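Local coordinates for 2,4-dihydroxyhept-2-ene-1,7-dioic acid aldolase (Kordia algicida OT-1, PDB 6BDE), which is a heme nitric oxide/oxygen (H-NOX) sensing protein that binds heme b and probably takes part in nitric oxide signalling, at residues F119-E122 with S128-M131; I4-F9 with L49-N54. The protein carries 1 engineered substitution. All coordinates share one frame; numbering follows the deposited sequence.

Interaction 1 (F119-E122 with S128-M131); sequences FVVE and SLTM. With HEM (protoporphyrin IX containing Fe), chain B.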
# COMPACT_ATOMS: atom_id res chain seq x y z
N PHE A 119 2.41 -7.33 10.09
CA PHE A 119 2.25 -8.54 9.30
C PHE A 119 2.81 -9.71 10.10
O PHE A 119 3.97 -9.66 10.54
CB PHE A 119 2.97 -8.43 7.95
CG PHE A 119 2.23 -7.61 6.93
CD1 PHE A 119 1.23 -8.17 6.16
CD2 PHE A 119 2.55 -6.27 6.74
CE1 PHE A 119 0.55 -7.41 5.22
CE2 PHE A 119 1.88 -5.51 5.80
CZ PHE A 119 0.88 -6.08 5.04
N VAL A 120 2.00 -10.74 10.29
CA VAL A 120 2.39 -11.92 11.05
C VAL A 120 2.28 -13.13 10.13
O VAL A 120 1.19 -13.44 9.64
CB VAL A 120 1.54 -12.11 12.31
CG1 VAL A 120 2.00 -13.32 13.09
CG2 VAL A 120 1.59 -10.86 13.17
N VAL A 121 3.40 -13.80 9.90
CA VAL A 121 3.41 -15.00 9.08
C VAL A 121 2.85 -16.17 9.88
O VAL A 121 3.27 -16.41 11.02
CB VAL A 121 4.83 -15.31 8.58
CG1 VAL A 121 4.85 -16.61 7.79
CG2 VAL A 121 5.36 -14.16 7.74
N GLU A 122 1.89 -16.88 9.30
CA GLU A 122 1.35 -18.10 9.89
C GLU A 122 1.79 -19.36 9.16
O GLU A 122 1.99 -20.39 9.80
CB GLU A 122 -0.18 -18.05 9.93
CG GLU A 122 -0.73 -16.99 10.87
CD GLU A 122 -2.24 -17.07 11.02
OE1 GLU A 122 -2.90 -17.62 10.11
OE2 GLU A 122 -2.76 -16.58 12.04
N SER A 128 4.33 -20.23 -1.37
CA SER A 128 3.10 -19.89 -0.68
C SER A 128 3.42 -19.08 0.57
O SER A 128 4.51 -19.20 1.13
CB SER A 128 2.30 -21.15 -0.30
OG SER A 128 0.94 -20.82 -0.05
N LEU A 129 2.47 -18.26 0.99
CA LEU A 129 2.65 -17.42 2.16
C LEU A 129 1.29 -16.97 2.67
O LEU A 129 0.49 -16.41 1.90
CB LEU A 129 3.52 -16.20 1.83
CG LEU A 129 3.74 -15.21 2.98
CD1 LEU A 129 4.56 -15.86 4.08
CD2 LEU A 129 4.42 -13.95 2.48
N THR A 130 1.02 -17.22 3.95
CA THR A 130 -0.20 -16.77 4.60
C THR A 130 0.18 -15.83 5.74
O THR A 130 0.91 -16.22 6.66
CB THR A 130 -1.01 -17.95 5.13
OG1 THR A 130 -1.43 -18.78 4.04
CG2 THR A 130 -2.24 -17.46 5.89
N MET A 131 -0.30 -14.59 5.67
CA MET A 131 0.03 -13.57 6.65
C MET A 131 -1.24 -12.90 7.15
O MET A 131 -2.24 -12.80 6.44
CB MET A 131 0.97 -12.51 6.07
CG MET A 131 2.37 -13.00 5.76
SD MET A 131 3.49 -11.64 5.37
CE MET A 131 2.67 -10.92 3.95
CHA HEM B . 2.78 2.30 5.20
CHB HEM B . 7.90 2.46 3.38
CHC HEM B . 7.39 -2.68 1.45
CHD HEM B . 2.18 -2.75 3.05
C1A HEM B . 4.39 2.46 4.66
C2A HEM B . 4.76 3.82 4.75
C3A HEM B . 6.02 3.85 4.31
C4A HEM B . 6.31 2.51 3.97
CMA HEM B . 6.94 5.07 4.19
CAA HEM B . 3.92 4.99 5.28
CBA HEM B . 4.16 5.09 6.79
CGA HEM B . 3.46 6.32 7.37
O1A HEM B . 3.71 6.67 8.56
O2A HEM B . 2.65 6.98 6.68
C1B HEM B . 7.99 0.97 2.67
C2B HEM B . 9.18 0.65 1.75
C3B HEM B . 8.99 -0.68 1.29
C4B HEM B . 7.71 -1.12 1.94
CMB HEM B . 10.35 1.59 1.41
CAB HEM B . 9.88 -1.50 0.36
CBB HEM B . 11.14 -1.72 0.65
C1C HEM B . 5.73 -2.84 1.86
C2C HEM B . 5.16 -3.95 1.19
C3C HEM B . 3.88 -3.96 1.58
C4C HEM B . 3.77 -2.87 2.47
CMC HEM B . 5.85 -4.91 0.23
CAC HEM B . 2.79 -4.94 1.18
CBC HEM B . 2.43 -5.89 2.02
C1D HEM B . 2.16 -1.22 3.73
C2D HEM B . 0.73 -0.81 3.99
C3D HEM B . 0.82 0.49 4.54
C4D HEM B . 2.32 0.84 4.60
CMD HEM B . -0.54 -1.62 3.73
CAD HEM B . -0.35 1.37 5.00
CBD HEM B . -0.28 1.65 6.50
CGD HEM B . -1.18 0.66 7.23
O1D HEM B . -1.64 -0.34 6.61
O2D HEM B . -1.46 0.84 8.44
NA HEM B . 5.30 1.55 4.10
NB HEM B . 6.94 -0.16 2.77
NC HEM B . 4.90 -2.05 2.65
ND HEM B . 3.25 -0.24 3.99
FE HEM B . 5.25 -0.46 3.84
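The ring of F119 meets both M131 and the heme obliquely, and both partners lie on the same side of its plane. M131 CE sits 3.8 Å from F119 CD1, near the base of the ring. At the far end F119 CZ comes within 3.4 Å of CBC, the terminal carbon of a heme vinyl group. The sulfur joins in as a slanted Met-aromatic contact, with M131 SD 5.2 Å from the centroid of the F119 ring. The turn at the last torsion of M131 (chi3 -60°) folds CE back toward F119, while CG stays against V121 CG2. V121 CG1 adds a 3.8 Å contact to L129 CD1, the two side chains crossing at about a right angle.

V121 and M131 form an antiparallel non-hydrogen-bonded pair, next to which E122 N donates a nearly straight bond to T130 O (2.9 Å, 171°). M131 CA also approaches V120 O at 3.2 Å as a CA-H...O contact. The chain then turns a corner at E122.

M147 of helix 140-153 packs on both F119 and M131, and the ring of Y133, a heme-binding residue, meets that of F119. A serine in place of F119 would probably open a gap between the strands and the heme, leaving the vinyl carbon and the M131 methyl without their shared partner. With the phenyl ring turned to the vinyl group, the methionine sulfur and methyl behind it, and the hydrogen bond between backbone atoms, the heme rim meets an apolar, polarisable surface.

Interaction 2 (I4-F9 with L49-N54); sequences IIFTEF and LQLLQN. With HEM (protoporphyrin IX containing Fe), chain B.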
# COMPACT_ATOMS: atom_id res chain seq x y z
N ILE A 4 4.86 11.86 2.53
CA ILE A 4 5.16 11.26 1.24
C ILE A 4 3.96 10.46 0.73
O ILE A 4 3.73 10.38 -0.48
CB ILE A 4 6.43 10.39 1.33
CG1 ILE A 4 6.76 9.75 -0.02
CG2 ILE A 4 6.29 9.33 2.41
CD1 ILE A 4 7.27 10.73 -1.05
N ILE A 5 3.19 9.87 1.65
CA ILE A 5 1.99 9.14 1.24
C ILE A 5 0.94 10.11 0.70
O ILE A 5 0.23 9.79 -0.26
CB ILE A 5 1.44 8.32 2.43
CG1 ILE A 5 2.56 7.48 3.04
CG2 ILE A 5 0.29 7.44 1.98
CD1 ILE A 5 3.15 6.47 2.08
N PHE A 6 0.85 11.30 1.28
CA PHE A 6 -0.12 12.29 0.81
C PHE A 6 0.30 12.87 -0.54
O PHE A 6 -0.52 12.97 -1.46
CB PHE A 6 -0.28 13.41 1.84
CG PHE A 6 -1.11 13.02 3.03
CD1 PHE A 6 -2.49 13.13 3.00
CD2 PHE A 6 -0.50 12.56 4.19
CE1 PHE A 6 -3.25 12.78 4.10
CE2 PHE A 6 -1.26 12.21 5.29
CZ PHE A 6 -2.64 12.32 5.25
N THR A 7 1.57 13.25 -0.67
CA THR A 7 2.03 13.91 -1.89
C THR A 7 1.95 12.98 -3.10
O THR A 7 1.50 13.39 -4.17
CB THR A 7 3.46 14.43 -1.70
OG1 THR A 7 4.33 13.34 -1.39
CG2 THR A 7 3.51 15.45 -0.58
N GLU A 8 2.39 11.73 -2.94
CA GLU A 8 2.32 10.78 -4.04
C GLU A 8 0.88 10.43 -4.39
O GLU A 8 0.57 10.18 -5.56
CB GLU A 8 3.10 9.51 -3.70
CG GLU A 8 4.60 9.72 -3.57
CD GLU A 8 5.28 9.98 -4.90
OE1 GLU A 8 4.69 9.64 -5.95
OE2 GLU A 8 6.40 10.53 -4.90
N PHE A 9 -0.01 10.41 -3.40
CA PHE A 9 -1.41 10.10 -3.66
C PHE A 9 -2.07 11.21 -4.48
O PHE A 9 -2.71 10.94 -5.51
CB PHE A 9 -2.16 9.89 -2.34
CG PHE A 9 -3.65 9.83 -2.49
CD1 PHE A 9 -4.27 8.72 -3.04
CD2 PHE A 9 -4.44 10.89 -2.07
CE1 PHE A 9 -5.65 8.66 -3.17
CE2 PHE A 9 -5.82 10.84 -2.20
CZ PHE A 9 -6.42 9.72 -2.74
N LEU A 49 -8.21 9.53 5.00
CA LEU A 49 -9.50 8.85 4.89
C LEU A 49 -10.55 9.77 4.28
O LEU A 49 -11.39 9.32 3.48
CB LEU A 49 -9.95 8.36 6.27
CG LEU A 49 -11.25 7.55 6.31
CD1 LEU A 49 -11.16 6.33 5.41
CD2 LEU A 49 -11.58 7.15 7.74
N GLN A 50 -10.53 11.05 4.63
CA GLN A 50 -11.44 12.01 4.01
C GLN A 50 -11.16 12.13 2.52
O GLN A 50 -12.08 12.16 1.70
CB GLN A 50 -11.30 13.38 4.69
CG GLN A 50 -11.89 13.46 6.08
CD GLN A 50 -11.86 14.87 6.63
OE1 GLN A 50 -12.64 15.72 6.23
NE2 GLN A 50 -10.94 15.12 7.56
N LEU A 51 -9.88 12.22 2.15
CA LEU A 51 -9.52 12.34 0.74
C LEU A 51 -9.96 11.11 -0.05
O LEU A 51 -10.43 11.23 -1.18
CB LEU A 51 -8.01 12.55 0.60
CG LEU A 51 -7.43 13.83 1.20
CD1 LEU A 51 -5.91 13.82 1.12
CD2 LEU A 51 -8.00 15.06 0.51
N LEU A 52 -9.83 9.92 0.55
CA LEU A 52 -10.23 8.70 -0.14
C LEU A 52 -11.74 8.60 -0.27
O LEU A 52 -12.26 8.25 -1.33
CB LEU A 52 -9.67 7.48 0.58
CG LEU A 52 -8.15 7.29 0.54
CD1 LEU A 52 -7.70 6.32 1.62
CD2 LEU A 52 -7.72 6.80 -0.84
N GLN A 53 -12.47 8.92 0.81
CA GLN A 53 -13.92 8.82 0.77
C GLN A 53 -14.53 9.81 -0.22
O GLN A 53 -15.49 9.48 -0.92
CB GLN A 53 -14.50 9.04 2.17
CG GLN A 53 -14.30 7.86 3.12
CD GLN A 53 -14.71 8.19 4.54
OE1 GLN A 53 -14.92 9.35 4.89
NE2 GLN A 53 -14.83 7.16 5.37
N ASN A 54 -13.98 11.02 -0.28
CA ASN A 54 -14.51 12.02 -1.20
C ASN A 54 -14.14 11.70 -2.64
O ASN A 54 -14.94 11.92 -3.55
CB ASN A 54 -14.00 13.41 -0.81
CG ASN A 54 -14.74 13.99 0.38
OD1 ASN A 54 -15.97 13.92 0.46
ND2 ASN A 54 -14.00 14.56 1.32
CHA HEM B . 2.78 2.30 5.20
CHB HEM B . 7.90 2.46 3.38
CHC HEM B . 7.39 -2.68 1.45
CHD HEM B . 2.18 -2.75 3.05
C1A HEM B . 4.39 2.46 4.66
C2A HEM B . 4.76 3.82 4.75
C3A HEM B . 6.02 3.85 4.31
C4A HEM B . 6.31 2.51 3.97
CMA HEM B . 6.94 5.07 4.19
CAA HEM B . 3.92 4.99 5.28
CBA HEM B . 4.16 5.09 6.79
CGA HEM B . 3.46 6.32 7.37
O1A HEM B . 3.71 6.67 8.56
O2A HEM B . 2.65 6.98 6.68
C1B HEM B . 7.99 0.97 2.67
C2B HEM B . 9.18 0.65 1.75
C3B HEM B . 8.99 -0.68 1.29
C4B HEM B . 7.71 -1.12 1.94
CMB HEM B . 10.35 1.59 1.41
CAB HEM B . 9.88 -1.50 0.36
CBB HEM B . 11.14 -1.72 0.65
C1C HEM B . 5.73 -2.84 1.86
C2C HEM B . 5.16 -3.95 1.19
C3C HEM B . 3.88 -3.96 1.58
C4C HEM B . 3.77 -2.87 2.47
CMC HEM B . 5.85 -4.91 0.23
CAC HEM B . 2.79 -4.94 1.18
CBC HEM B . 2.43 -5.89 2.02
C1D HEM B . 2.16 -1.22 3.73
C2D HEM B . 0.73 -0.81 3.99
C3D HEM B . 0.82 0.49 4.54
C4D HEM B . 2.32 0.84 4.60
CMD HEM B . -0.54 -1.62 3.73
CAD HEM B . -0.35 1.37 5.00
CBD HEM B . -0.28 1.65 6.50
CGD HEM B . -1.18 0.66 7.23
O1D HEM B . -1.64 -0.34 6.61
O2D HEM B . -1.46 0.84 8.44
NA HEM B . 5.30 1.55 4.10
NB HEM B . 6.94 -0.16 2.77
NC HEM B . 4.90 -2.05 2.65
ND HEM B . 3.25 -0.24 3.99
FE HEM B . 5.25 -0.46 3.84
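F9 reaches across to helix 49-54 and touches two neighbouring leucines through two of its ring carbons: CE1 lies 3.6 Å from L52 CD2, and CE2 lies 3.9 Å from L51 CB. Both approaches are oblique. With CG swung anti to the backbone nitrogen (chi1 169°), the F9 ring extends away from its own helix toward helix 49-54. F6, one turn earlier, takes the other branch of the contact: L51 CD1 sits in the plane of its ring, at the edge, 4.0 Å from F6 CD1, the side chains crossing at about a right angle. L51 is thus touched at two places, at CB by F9 and at CD1 by F6.

The helix axes run roughly parallel (23°) but stay 12.1 Å apart, too far for backbones to press together, and the two phenylalanines bridge the distance. These are helices of the N-terminal, helical part of the H-NOX fold, which lies beside the heme.

Farther out, the F6 ring stacks with Y37, which also touches L51. M48 and L55, from the same helix as the leucines, also touch F9, and L67 of helix 63-81 touches L52. On the heme side of helix 4-9, I5 lies along a propionate arm: its CD1 is 3.6 Å from heme CAA, and its CG1 is 3.7 Å from the carboxylate oxygen O2A. F74 touches I5 from helix 63-81. Within the helix, I4 O accepts both the usual bond from E8 N and a second one from T7 OG1 at 3.2 Å; the hydroxyl comes from above the carbonyl plane, on the same face as E8 N.

Both contacts border the same heme, but they lie on opposite sides of the chain's centre, with their centres about 28 Å apart and their nearest atoms about 13 Å apart. Interaction 2 is fully buried and joins two helices through side chains alone, aromatic rings against leucine side chains. Interaction 1, between neighbouring strands of the antiparallel sheet, is only partly buried: its outer end reaches the surface at V120 and E122, and backbone polar groups share the work with apolar side chains. The heme is met differently too. Residues 119-122 offer it an aromatic ring at a vinyl group, whereas 4-9 lays an aliphatic branch beside a propionate.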